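Local coordinates for elongation factor G (Thermus thermophilus, PDB 2DY1), which probably acts as a GTPase in the elongation step of translation, and is captured here with GTP and magnesium bound, at residues A[52-57]-A[436-441]; A[382-387]-A[424-429]; A[386-391]-A[448-453]. All coordinates share one frame; numbering follows the deposited sequence.

Interaction 1 (A[52-57]-A[436-441]); sequences TPEAKL and AKERLQ
Arg439 NH1 meets two acids. One is Glu54, whose OE1 forms a long salt bridge to it at 3.7 Å. The other is Asp442. The Glu54 oxygen lies well out of the guanidinium plane, and the two flat groups are turned 70° apart, so this link rests on charge alone. Stronger partners hold the rest of the guanidinium: Glu408 takes NE and Asp294 takes NH2. Glu54 reaches the arginine by a bend at chi2 (68°), which turns its carboxylate over the backbone between Glu438 and Arg439. Its CG packs on Glu438 OE1 at 3.5 Å as the two side chains run alongside one another, head to tail. Glu54 OE2 and Glu438 OE1 remain 4.5 Å apart, a like-charge pair probably offset in part by Arg439 beside Glu54. Glu438 OE2 is hydrogen-bonded to His58. Leu57 CD2 closes on Glu438 OE1 at 3.7 Å. Thr52 caps the short helix, its OG1 accepting from Ala55 N at 3.2 Å. The axes of helical segments 53-57 and 436-441 come within 10.0 Å, with 130° between their N-to-C directions. This sets a GTP-binding-domain helix against helix 430-442 of domain III, whose far side packs on helix 392-408 and strand 447-450.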
ATOM      1  N   THR A  52      -7.108 -14.055 -11.031  1.00  9.49           N
ATOM      2  CA  THR A  52      -8.368 -13.378 -10.705  1.00 10.85           C
ATOM      3  C   THR A  52      -8.819 -12.561 -11.913  1.00 10.45           C
ATOM      4  O   THR A  52      -8.015 -12.222 -12.789  1.00 12.06           O
ATOM      5  CB  THR A  52      -8.240 -12.402  -9.523  1.00 11.23           C
ATOM      6  OG1 THR A  52      -7.333 -11.349  -9.875  1.00 11.77           O
ATOM      7  CG2 THR A  52      -7.755 -13.138  -8.270  1.00 12.33           C
ATOM      8  N   PRO A  53     -10.119 -12.256 -12.005  1.00 11.65           N
ATOM      9  CA  PRO A  53     -10.606 -11.474 -13.137  1.00 11.46           C
ATOM     10  C   PRO A  53      -9.905 -10.125 -13.276  1.00 12.09           C
ATOM     11  O   PRO A  53      -9.657  -9.638 -14.384  1.00 12.03           O
ATOM     12  CB  PRO A  53     -12.099 -11.289 -12.822  1.00 10.81           C
ATOM     13  CG  PRO A  53     -12.428 -12.519 -12.056  1.00 10.69           C
ATOM     14  CD  PRO A  53     -11.224 -12.677 -11.128  1.00 13.81           C
ATOM     15  N   GLU A  54      -9.574  -9.520 -12.134  1.00 10.68           N
ATOM     16  CA  GLU A  54      -8.954  -8.214 -12.141  1.00 10.11           C
ATOM     17  C   GLU A  54      -7.540  -8.292 -12.704  1.00 10.54           C
ATOM     18  O   GLU A  54      -7.132  -7.445 -13.497  1.00 10.60           O
ATOM     19  CB  GLU A  54      -8.926  -7.651 -10.720  1.00 10.58           C
ATOM     20  CG  GLU A  54     -10.347  -7.426 -10.083  1.00 12.69           C
ATOM     21  CD  GLU A  54     -11.117  -8.719  -9.801  1.00 14.88           C
ATOM     22  OE1 GLU A  54     -10.515  -9.719  -9.336  1.00 11.97           O
ATOM     23  OE2 GLU A  54     -12.360  -8.743 -10.047  1.00 12.94           O
ATOM     24  N   ALA A  55      -6.788  -9.311 -12.290  1.00  9.46           N
ATOM     25  CA  ALA A  55      -5.417  -9.473 -12.791  1.00 12.59           C
ATOM     26  C   ALA A  55      -5.380  -9.683 -14.291  1.00 11.14           C
ATOM     27  O   ALA A  55      -4.529  -9.129 -14.979  1.00 11.64           O
ATOM     28  CB  ALA A  55      -4.730 -10.666 -12.093  1.00 10.03           C
ATOM     29  N   LYS A  56      -6.301 -10.492 -14.802  1.00 12.12           N
ATOM     30  CA  LYS A  56      -6.332 -10.768 -16.223  1.00 11.55           C
ATOM     31  C   LYS A  56      -6.844  -9.579 -17.022  1.00 12.06           C
ATOM     32  O   LYS A  56      -6.232  -9.201 -18.016  1.00 12.08           O
ATOM     33  CB  LYS A  56      -7.163 -12.029 -16.476  1.00 14.98           C
ATOM     34  CG  LYS A  56      -6.524 -13.278 -15.811  1.00 13.14           C
ATOM     35  CD  LYS A  56      -7.517 -14.434 -15.691  1.00 28.05           C
ATOM     36  CE  LYS A  56      -7.832 -15.060 -17.019  1.00 32.41           C
ATOM     37  NZ  LYS A  56      -8.753 -16.209 -16.828  1.00 27.46           N
ATOM     38  N   LEU A  57      -7.929  -8.952 -16.570  1.00 11.85           N
ATOM     39  CA  LEU A  57      -8.479  -7.811 -17.303  1.00 11.51           C
ATOM     40  C   LEU A  57      -7.452  -6.691 -17.441  1.00 14.75           C
ATOM     41  O   LEU A  57      -7.267  -6.121 -18.533  1.00 14.23           O
ATOM     42  CB  LEU A  57      -9.724  -7.277 -16.587  1.00 14.77           C
ATOM     43  CG  LEU A  57     -10.355  -6.070 -17.272  1.00 17.49           C
ATOM     44  CD1 LEU A  57     -10.895  -6.502 -18.641  1.00 20.06           C
ATOM     45  CD2 LEU A  57     -11.463  -5.510 -16.391  1.00 20.76           C
ATOM     46  N   ALA A 436     -11.175  -2.913  -6.965  1.00  9.76           N
ATOM     47  CA  ALA A 436     -12.074  -3.187  -5.827  1.00 11.41           C
ATOM     48  C   ALA A 436     -13.520  -3.234  -6.339  1.00 11.26           C
ATOM     49  O   ALA A 436     -14.314  -4.071  -5.913  1.00 11.80           O
ATOM     50  CB  ALA A 436     -11.935  -2.100  -4.755  1.00 10.94           C
ATOM     51  N   LYS A 437     -13.861  -2.314  -7.232  1.00  9.46           N
ATOM     52  CA  LYS A 437     -15.210  -2.297  -7.798  1.00 11.14           C
ATOM     53  C   LYS A 437     -15.457  -3.614  -8.522  1.00 12.89           C
ATOM     54  O   LYS A 437     -16.533  -4.213  -8.421  1.00 11.79           O
ATOM     55  CB  LYS A 437     -15.341  -1.125  -8.775  1.00  8.08           C
ATOM     56  CG  LYS A 437     -16.681  -1.074  -9.490  1.00 13.28           C
ATOM     57  CD  LYS A 437     -16.795   0.191 -10.338  1.00 16.76           C
ATOM     58  CE  LYS A 437     -18.162   0.200 -11.040  1.00 18.37           C
ATOM     59  NZ  LYS A 437     -18.215   1.279 -12.068  1.00 25.76           N
ATOM     60  N   GLU A 438     -14.461  -4.047  -9.286  1.00 10.82           N
ATOM     61  CA  GLU A 438     -14.547  -5.302 -10.020  1.00 10.67           C
ATOM     62  C   GLU A 438     -14.662  -6.484  -9.080  1.00 12.73           C
ATOM     63  O   GLU A 438     -15.392  -7.426  -9.364  1.00 12.13           O
ATOM     64  CB  GLU A 438     -13.309  -5.474 -10.918  1.00 11.42           C
ATOM     65  CG  GLU A 438     -13.284  -4.445 -12.043  1.00 12.90           C
ATOM     66  CD  GLU A 438     -11.922  -4.317 -12.717  1.00 14.81           C
ATOM     67  OE1 GLU A 438     -11.133  -5.284 -12.698  1.00 16.57           O
ATOM     68  OE2 GLU A 438     -11.655  -3.240 -13.296  1.00 18.55           O
ATOM     69  N   ARG A 439     -13.925  -6.446  -7.965  1.00 10.30           N
ATOM     70  CA  ARG A 439     -13.984  -7.562  -7.048  1.00  8.81           C
ATOM     71  C   ARG A 439     -15.371  -7.683  -6.412  1.00  9.95           C
ATOM     72  O   ARG A 439     -15.859  -8.803  -6.242  1.00  9.97           O
ATOM     73  CB  ARG A 439     -12.873  -7.438  -5.982  1.00 10.58           C
ATOM     74  CG  ARG A 439     -12.686  -8.723  -5.190  1.00  9.09           C
ATOM     75  CD  ARG A 439     -12.321  -9.876  -6.102  1.00 11.15           C
ATOM     76  NE  ARG A 439     -11.702 -10.986  -5.367  1.00 11.49           N
ATOM     77  CZ  ARG A 439     -11.451 -12.167  -5.915  1.00 13.43           C
ATOM     78  NH1 ARG A 439     -11.775 -12.396  -7.193  1.00 13.27           N
ATOM     79  NH2 ARG A 439     -10.847 -13.123  -5.207  1.00 13.13           N
ATOM     80  N   LEU A 440     -15.991  -6.551  -6.071  1.00 11.77           N
ATOM     81  CA  LEU A 440     -17.338  -6.558  -5.503  1.00 10.73           C
ATOM     82  C   LEU A 440     -18.271  -7.195  -6.552  1.00 13.49           C
ATOM     83  O   LEU A 440     -19.171  -7.970  -6.212  1.00 11.62           O
ATOM     84  CB  LEU A 440     -17.763  -5.123  -5.163  1.00 10.50           C
ATOM     85  CG  LEU A 440     -16.996  -4.567  -3.952  1.00 12.31           C
ATOM     86  CD1 LEU A 440     -17.231  -3.075  -3.764  1.00 12.35           C
ATOM     87  CD2 LEU A 440     -17.463  -5.333  -2.698  1.00 13.08           C
ATOM     88  N   GLN A 441     -18.037  -6.886  -7.828  1.00 10.52           N
ATOM     89  CA  GLN A 441     -18.841  -7.483  -8.913  1.00 10.54           C
ATOM     90  C   GLN A 441     -18.647  -9.018  -8.933  1.00 14.23           C
ATOM     91  O   GLN A 441     -19.584  -9.769  -9.193  1.00 14.88           O
ATOM     92  CB  GLN A 441     -18.417  -6.849 -10.250  1.00 14.39           C
ATOM     93  CG  GLN A 441     -18.907  -7.540 -11.521  1.00 19.84           C
ATOM     94  CD  GLN A 441     -18.294  -6.902 -12.775  1.00 20.00           C
ATOM     95  OE1 GLN A 441     -17.058  -6.714 -12.873  1.00 25.91           O
ATOM     96  NE2 GLN A 441     -19.144  -6.556 -13.726  1.00 20.62           N
TER

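Interaction 2 (A[382-387]-A[424-429]); sequences NVPVAL and LLWGHG
Val383 and Val385 pair with Gly427 and Leu425 in antiparallel register, joining two central strands of the four-stranded sheet of domain III, a ferredoxin-like fold. Four main-chain hydrogen bonds make the ladder. Gly427 N to Val383 O is the shortest, at 2.8 Å. Leu425 N to Val385 O follows at 2.9 Å. Gly427 O also receives a weak bond from Asn382 N, at 3.1 Å. Asn382 and Val383 thus both face Gly427, a classic beta bulge at the start of the strand. CA-H groups of Trp426, Pro384 and Leu424 add close contacts to carbonyl oxygens across the ladder.

Apolar side chains meet on both faces. On the face of Val383, Val385 and Leu425, Leu387 CD2 rests on Leu425 CB at 3.7 Å. Leu433 of helix 430-442 packs on that face. On the other, Leu424 CD2 comes to 3.9 Å from Ala386 CB.

The ring contact is a CH-pi interaction. Trp426 CG lies anti to the carbonyl carbon (chi1 -67°), and chi2 (84°) turns the indole so that one face meets the proline. Pro384 CB stands over the six-membered ring of Trp426, 3.4 Å from its centroid and 7° off the normal. Trp426 NE1 is hydrogen-bonded to Glu415 OE2, and Lys413 makes a cation-pi contact with the indole. Asn382 C lies at the edge of that ring, near its plane, 3.6 Å from Trp426 CE3.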
ATOM      1  N   ASN A 382      -5.133   6.971   0.420  1.00 14.96           N
ATOM      2  CA  ASN A 382      -5.430   8.399   0.387  1.00 16.14           C
ATOM      3  C   ASN A 382      -6.361   8.857  -0.711  1.00 19.04           C
ATOM      4  O   ASN A 382      -6.533  10.064  -0.879  1.00 20.28           O
ATOM      5  CB  ASN A 382      -4.121   9.160   0.260  1.00 21.94           C
ATOM      6  CG  ASN A 382      -3.425   8.887  -1.061  1.00 34.86           C
ATOM      7  OD1 ASN A 382      -3.307   7.731  -1.492  1.00 44.38           O
ATOM      8  ND2 ASN A 382      -2.958   9.944  -1.711  1.00 51.20           N
ATOM      9  N   VAL A 383      -6.939   7.921  -1.458  1.00 13.86           N
ATOM     10  CA  VAL A 383      -7.852   8.277  -2.556  1.00 16.73           C
ATOM     11  C   VAL A 383      -9.250   7.852  -2.175  1.00 15.98           C
ATOM     12  O   VAL A 383      -9.561   6.661  -2.118  1.00 14.61           O
ATOM     13  CB  VAL A 383      -7.462   7.574  -3.868  1.00 15.50           C
ATOM     14  CG1 VAL A 383      -8.424   7.989  -4.974  1.00 17.16           C
ATOM     15  CG2 VAL A 383      -6.030   7.933  -4.240  1.00 20.69           C
ATOM     16  N   PRO A 384     -10.129   8.830  -1.926  1.00 16.17           N
ATOM     17  CA  PRO A 384     -11.489   8.489  -1.532  1.00 14.62           C
ATOM     18  C   PRO A 384     -12.549   8.573  -2.609  1.00 15.82           C
ATOM     19  O   PRO A 384     -12.482   9.422  -3.491  1.00 17.13           O
ATOM     20  CB  PRO A 384     -11.766   9.511  -0.447  1.00 16.74           C
ATOM     21  CG  PRO A 384     -11.174  10.752  -1.071  1.00 18.04           C
ATOM     22  CD  PRO A 384      -9.881  10.275  -1.737  1.00 20.53           C
ATOM     23  N   VAL A 385     -13.510   7.667  -2.518  1.00 14.23           N
ATOM     24  CA  VAL A 385     -14.680   7.705  -3.392  1.00 11.78           C
ATOM     25  C   VAL A 385     -15.878   7.388  -2.504  1.00 15.22           C
ATOM     26  O   VAL A 385     -15.751   6.695  -1.500  1.00 17.79           O
ATOM     27  CB  VAL A 385     -14.641   6.668  -4.570  1.00 13.78           C
ATOM     28  CG1 VAL A 385     -13.542   7.029  -5.567  1.00 14.65           C
ATOM     29  CG2 VAL A 385     -14.457   5.261  -4.045  1.00 14.10           C
ATOM     30  N   ALA A 386     -17.053   7.928  -2.833  1.00 12.84           N
ATOM     31  CA  ALA A 386     -18.245   7.591  -2.069  1.00 14.90           C
ATOM     32  C   ALA A 386     -18.847   6.392  -2.800  1.00 14.78           C
ATOM     33  O   ALA A 386     -18.885   6.374  -4.027  1.00 16.26           O
ATOM     34  CB  ALA A 386     -19.229   8.769  -2.058  1.00 16.12           C
ATOM     35  N   LEU A 387     -19.282   5.386  -2.040  1.00 15.95           N
ATOM     36  CA  LEU A 387     -19.842   4.145  -2.582  1.00 17.01           C
ATOM     37  C   LEU A 387     -21.352   4.125  -2.594  1.00 21.23           C
ATOM     38  O   LEU A 387     -21.983   4.528  -1.617  1.00 21.79           O
ATOM     39  CB  LEU A 387     -19.417   2.941  -1.737  1.00 25.04           C
ATOM     40  CG  LEU A 387     -18.025   2.344  -1.654  1.00 33.03           C
ATOM     41  CD1 LEU A 387     -18.169   0.883  -1.197  1.00 29.97           C
ATOM     42  CD2 LEU A 387     -17.364   2.392  -2.988  1.00 32.84           C
ATOM     43  N   LEU A 424     -17.587   5.998   2.572  1.00 15.68           N
ATOM     44  CA  LEU A 424     -16.412   6.200   1.740  1.00 14.57           C
ATOM     45  C   LEU A 424     -15.514   4.997   1.698  1.00 17.69           C
ATOM     46  O   LEU A 424     -15.360   4.291   2.691  1.00 15.03           O
ATOM     47  CB  LEU A 424     -15.588   7.381   2.247  1.00 17.03           C
ATOM     48  CG  LEU A 424     -16.272   8.746   2.369  1.00 16.96           C
ATOM     49  CD1 LEU A 424     -15.244   9.754   2.839  1.00 23.21           C
ATOM     50  CD2 LEU A 424     -16.877   9.164   1.011  1.00 19.37           C
ATOM     51  N   LEU A 425     -14.942   4.763   0.523  1.00 14.08           N
ATOM     52  CA  LEU A 425     -13.965   3.696   0.328  1.00 12.79           C
ATOM     53  C   LEU A 425     -12.673   4.429  -0.034  1.00 16.21           C
ATOM     54  O   LEU A 425     -12.647   5.263  -0.937  1.00 13.38           O
ATOM     55  CB  LEU A 425     -14.355   2.766  -0.812  1.00 12.39           C
ATOM     56  CG  LEU A 425     -13.370   1.589  -1.014  1.00 13.99           C
ATOM     57  CD1 LEU A 425     -13.376   0.663   0.198  1.00 15.99           C
ATOM     58  CD2 LEU A 425     -13.776   0.814  -2.257  1.00 14.97           C
ATOM     59  N   TRP A 426     -11.608   4.161   0.710  1.00 12.64           N
ATOM     60  CA  TRP A 426     -10.317   4.786   0.456  1.00 13.43           C
ATOM     61  C   TRP A 426      -9.362   3.762  -0.113  1.00 13.33           C
ATOM     62  O   TRP A 426      -9.230   2.666   0.439  1.00 15.05           O
ATOM     63  CB  TRP A 426      -9.707   5.296   1.741  1.00 17.71           C
ATOM     64  CG  TRP A 426     -10.421   6.417   2.371  1.00 20.74           C
ATOM     65  CD1 TRP A 426     -11.496   6.349   3.213  1.00 18.34           C
ATOM     66  CD2 TRP A 426     -10.044   7.787   2.296  1.00 19.40           C
ATOM     67  NE1 TRP A 426     -11.801   7.605   3.679  1.00 26.10           N
ATOM     68  CE2 TRP A 426     -10.925   8.507   3.133  1.00 26.98           C
ATOM     69  CE3 TRP A 426      -9.042   8.479   1.604  1.00 19.48           C
ATOM     70  CZ2 TRP A 426     -10.833   9.893   3.300  1.00 28.75           C
ATOM     71  CZ3 TRP A 426      -8.946   9.855   1.770  1.00 29.58           C
ATOM     72  CH2 TRP A 426      -9.839  10.549   2.614  1.00 32.11           C
ATOM     73  N   GLY A 427      -8.685   4.123  -1.198  1.00 10.76           N
ATOM     74  CA  GLY A 427      -7.746   3.215  -1.833  1.00 10.84           C
ATOM     75  C   GLY A 427      -6.426   3.892  -2.145  1.00 14.21           C
ATOM     76  O   GLY A 427      -6.223   5.067  -1.805  1.00 14.25           O
ATOM     77  N   HIS A 428      -5.547   3.166  -2.830  1.00 10.26           N
ATOM     78  CA  HIS A 428      -4.219   3.683  -3.133  1.00 12.46           C
ATOM     79  C   HIS A 428      -4.012   4.218  -4.523  1.00 16.18           C
ATOM     80  O   HIS A 428      -2.886   4.555  -4.896  1.00 17.90           O
ATOM     81  CB  HIS A 428      -3.179   2.595  -2.815  1.00 12.03           C
ATOM     82  CG  HIS A 428      -2.984   2.387  -1.341  1.00 12.49           C
ATOM     83  ND1 HIS A 428      -3.708   1.477  -0.597  1.00 15.64           N
ATOM     84  CD2 HIS A 428      -2.173   3.024  -0.468  1.00 11.73           C
ATOM     85  CE1 HIS A 428      -3.340   1.562   0.673  1.00 11.28           C
ATOM     86  NE2 HIS A 428      -2.409   2.492   0.774  1.00 15.96           N
ATOM     87  N   GLY A 429      -5.090   4.309  -5.294  1.00 13.16           N
ATOM     88  CA  GLY A 429      -4.959   4.826  -6.640  1.00 13.47           C
ATOM     89  C   GLY A 429      -6.204   4.516  -7.434  1.00 13.16           C
ATOM     90  O   GLY A 429      -7.078   3.776  -6.979  1.00 13.29           O
TER

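Interaction 3 (A[386-391]-A[448-453]); sequences ALHPKG and EFSVPK
His388 and Ser450 are brought together by their torsions. In His388, CG lies anti to the carbonyl carbon (chi1 -46°), and chi2 (-91°) turns the ring so that its NE2 edge faces Ser450. In Ser450, OG sits between its own backbone N and carbonyl carbon (chi1 67°) and meets the ring edge. His388 NE2 donates to Ser450 OG at 2.6 Å. The bond is short and fairly straight, with the hydroxyl oxygen nearly in the ring plane. This helps fix the rotation of the imidazole. Glu448 O also lies at the ring edge, 3.4 Å from His388 CD2. Ser450 OG packs in addition on Ala386 CB at 3.4 Å. With an alanine in place of His388, Ser450 OG would probably lose its ring donor and a gap would open beside Glu448 O.

Main-chain hydrogen bonds tie the strands at two places. Ala386 and Ser450 bond in both directions, and so do His388 and Glu448. The shortest is Glu448 N to His388 O at 2.8 Å. Between these pairs, Leu387 and Phe449 form a non-hydrogen-bonded pair. Both side chains leave the sheet on the side of helix 430-442, where Leu433 and Lys437 touch Phe449. The modelled gap between those two side chains is too small to be trusted.

Further along, Glu448 OE2 touches Lys390 CB at 3.6 Å. The lysine amine instead makes its salt bridge with Glu446. Beyond the strand, Pro452 CG approaches Ala386 N at 3.9 Å.

The first and last strands of the domain thus lie side by side and antiparallel, with 447-450 at the sheet edge. Such pairing belongs to the beta-alpha-beta-beta-alpha-beta order of ferredoxin-like folds.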
ATOM      1  N   ALA A 386     -17.053   7.928  -2.833  1.00 12.84           N
ATOM      2  CA  ALA A 386     -18.245   7.591  -2.069  1.00 14.90           C
ATOM      3  C   ALA A 386     -18.847   6.392  -2.800  1.00 14.78           C
ATOM      4  O   ALA A 386     -18.885   6.374  -4.027  1.00 16.26           O
ATOM      5  CB  ALA A 386     -19.229   8.769  -2.058  1.00 16.12           C
ATOM      6  N   LEU A 387     -19.282   5.386  -2.040  1.00 15.95           N
ATOM      7  CA  LEU A 387     -19.842   4.145  -2.582  1.00 17.01           C
ATOM      8  C   LEU A 387     -21.352   4.125  -2.594  1.00 21.23           C
ATOM      9  O   LEU A 387     -21.983   4.528  -1.617  1.00 21.79           O
ATOM     10  CB  LEU A 387     -19.417   2.941  -1.737  1.00 25.04           C
ATOM     11  CG  LEU A 387     -18.025   2.344  -1.654  1.00 33.03           C
ATOM     12  CD1 LEU A 387     -18.169   0.883  -1.197  1.00 29.97           C
ATOM     13  CD2 LEU A 387     -17.364   2.392  -2.988  1.00 32.84           C
ATOM     14  N   HIS A 388     -21.934   3.616  -3.677  1.00 17.29           N
ATOM     15  CA  HIS A 388     -23.385   3.524  -3.793  1.00 21.40           C
ATOM     16  C   HIS A 388     -23.808   2.184  -4.404  1.00 20.47           C
ATOM     17  O   HIS A 388     -23.302   1.800  -5.452  1.00 21.54           O
ATOM     18  CB  HIS A 388     -23.906   4.620  -4.724  1.00 19.90           C
ATOM     19  CG  HIS A 388     -23.328   5.973  -4.459  1.00 25.37           C
ATOM     20  ND1 HIS A 388     -23.913   6.876  -3.598  1.00 30.15           N
ATOM     21  CD2 HIS A 388     -22.212   6.576  -4.937  1.00 21.00           C
ATOM     22  CE1 HIS A 388     -23.186   7.977  -3.557  1.00 30.65           C
ATOM     23  NE2 HIS A 388     -22.148   7.822  -4.361  1.00 27.07           N
ATOM     24  N   PRO A 389     -24.702   1.437  -3.745  1.00 18.29           N
ATOM     25  CA  PRO A 389     -25.100   0.181  -4.385  1.00 17.66           C
ATOM     26  C   PRO A 389     -25.949   0.587  -5.590  1.00 18.51           C
ATOM     27  O   PRO A 389     -26.684   1.585  -5.532  1.00 19.78           O
ATOM     28  CB  PRO A 389     -25.934  -0.517  -3.314  1.00 17.85           C
ATOM     29  CG  PRO A 389     -26.496   0.652  -2.505  1.00 22.71           C
ATOM     30  CD  PRO A 389     -25.307   1.572  -2.406  1.00 21.80           C
ATOM     31  N   LYS A 390     -25.855  -0.173  -6.676  1.00 16.04           N
ATOM     32  CA  LYS A 390     -26.601   0.166  -7.890  1.00 15.64           C
ATOM     33  C   LYS A 390     -28.114   0.087  -7.699  1.00 15.77           C
ATOM     34  O   LYS A 390     -28.856   1.008  -8.099  1.00 18.87           O
ATOM     35  CB  LYS A 390     -26.142  -0.742  -9.038  1.00 12.87           C
ATOM     36  CG  LYS A 390     -26.877  -0.505 -10.366  1.00 10.95           C
ATOM     37  CD  LYS A 390     -26.208  -1.286 -11.495  1.00 10.27           C
ATOM     38  CE  LYS A 390     -27.100  -1.379 -12.749  1.00 11.16           C
ATOM     39  NZ  LYS A 390     -26.386  -2.055 -13.874  1.00 10.96           N
ATOM     40  N   GLY A 391     -28.564  -1.003  -7.092  1.00 17.50           N
ATOM     41  CA  GLY A 391     -29.984  -1.171  -6.852  1.00 19.42           C
ATOM     42  C   GLY A 391     -30.266  -1.974  -5.597  1.00 25.57           C
ATOM     43  O   GLY A 391     -29.379  -2.288  -4.804  1.00 20.69           O
ATOM     44  N   GLU A 448     -21.363   1.652  -7.425  1.00 13.79           N
ATOM     45  CA  GLU A 448     -20.891   2.770  -8.231  1.00 15.26           C
ATOM     46  C   GLU A 448     -20.132   3.716  -7.319  1.00 13.54           C
ATOM     47  O   GLU A 448     -20.483   3.853  -6.149  1.00 16.59           O
ATOM     48  CB  GLU A 448     -22.070   3.542  -8.839  1.00 20.69           C
ATOM     49  CG  GLU A 448     -23.158   2.662  -9.460  1.00 25.34           C
ATOM     50  CD  GLU A 448     -22.585   1.658 -10.416  1.00 29.27           C
ATOM     51  OE1 GLU A 448     -21.641   2.015 -11.153  1.00 30.01           O
ATOM     52  OE2 GLU A 448     -23.074   0.509 -10.434  1.00 26.21           O
ATOM     53  N   PHE A 449     -19.112   4.370  -7.868  1.00 16.13           N
ATOM     54  CA  PHE A 449     -18.323   5.356  -7.132  1.00 14.04           C
ATOM     55  C   PHE A 449     -18.705   6.769  -7.573  1.00 18.44           C
ATOM     56  O   PHE A 449     -19.013   6.999  -8.745  1.00 18.35           O
ATOM     57  CB  PHE A 449     -16.825   5.209  -7.437  1.00 14.13           C
ATOM     58  CG  PHE A 449     -16.239   3.880  -7.073  1.00 14.20           C
ATOM     59  CD1 PHE A 449     -16.796   3.089  -6.086  1.00 15.50           C
ATOM     60  CD2 PHE A 449     -15.049   3.465  -7.675  1.00 20.82           C
ATOM     61  CE1 PHE A 449     -16.178   1.907  -5.690  1.00 20.70           C
ATOM     62  CE2 PHE A 449     -14.425   2.284  -7.282  1.00 17.02           C
ATOM     63  CZ  PHE A 449     -14.986   1.507  -6.290  1.00 19.45           C
ATOM     64  N   SER A 450     -18.682   7.713  -6.636  1.00 16.99           N
ATOM     65  CA  SER A 450     -18.907   9.115  -6.974  1.00 17.50           C
ATOM     66  C   SER A 450     -17.849   9.952  -6.247  1.00 17.45           C
ATOM     67  O   SER A 450     -17.166   9.468  -5.339  1.00 16.27           O
ATOM     68  CB  SER A 450     -20.310   9.572  -6.564  1.00 22.48           C
ATOM     69  OG  SER A 450     -20.465   9.582  -5.160  1.00 21.73           O
ATOM     70  N   VAL A 451     -17.678  11.203  -6.664  1.00 17.84           N
ATOM     71  CA  VAL A 451     -16.728  12.073  -6.002  1.00 20.22           C
ATOM     72  C   VAL A 451     -17.370  12.411  -4.657  1.00 20.31           C
ATOM     73  O   VAL A 451     -18.544  12.795  -4.600  1.00 22.30           O
ATOM     74  CB  VAL A 451     -16.518  13.382  -6.789  1.00 22.16           C
ATOM     75  CG1 VAL A 451     -15.573  14.300  -6.032  1.00 24.78           C
ATOM     76  CG2 VAL A 451     -15.960  13.073  -8.183  1.00 23.83           C
ATOM     77  N   PRO A 452     -16.618  12.272  -3.554  1.00 15.47           N
ATOM     78  CA  PRO A 452     -17.193  12.584  -2.239  1.00 15.17           C
ATOM     79  C   PRO A 452     -17.674  14.024  -2.135  1.00 16.50           C
ATOM     80  O   PRO A 452     -17.097  14.931  -2.742  1.00 20.85           O
ATOM     81  CB  PRO A 452     -16.026  12.347  -1.273  1.00 16.02           C
ATOM     82  CG  PRO A 452     -15.194  11.280  -1.987  1.00 17.14           C
ATOM     83  CD  PRO A 452     -15.242  11.757  -3.432  1.00 17.78           C
ATOM     84  N   LYS A 453     -18.717  14.217  -1.339  1.00 18.90           N
ATOM     85  CA  LYS A 453     -19.250  15.552  -1.082  1.00 22.38           C
ATOM     86  C   LYS A 453     -18.236  16.294  -0.212  1.00 22.04           C
ATOM     87  O   LYS A 453     -17.585  15.693   0.637  1.00 23.17           O
ATOM     88  CB  LYS A 453     -20.576  15.442  -0.341  1.00 23.74           C
ATOM     89  CG  LYS A 453     -21.685  14.859  -1.177  1.00 28.58           C
ATOM     90  CD  LYS A 453     -22.940  14.713  -0.357  1.00 39.57           C
ATOM     91  CE  LYS A 453     -24.082  14.161  -1.185  1.00 46.69           C
ATOM     92  NZ  LYS A 453     -25.303  14.004  -0.348  1.00 56.40           N
TER

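Overall arrangement
Interactions 2 and 3 lie on the two sides of strand 383-389, sharing Ala386 and Leu387, with centres about 10 Å apart. Both use this strand, which makes one sheet of them; Val385 CG2 also packs 3.8 Å from Phe449 CG. Interaction 1 joins this domain to the GTP-binding domain through helix 430-442. Its centre is about 16 Å from that of interaction 2 and about 18 Å from that of interaction 3. The helix rests on the sheet: Lys437 CB meets Phe449 CZ at 3.6 Å. Of the three, interaction 1 is the one near the nucleotide. The Thr52 side chain is about 11 Å from GTP and from magnesium, and about 8 Å from that of the magnesium ligand Thr61.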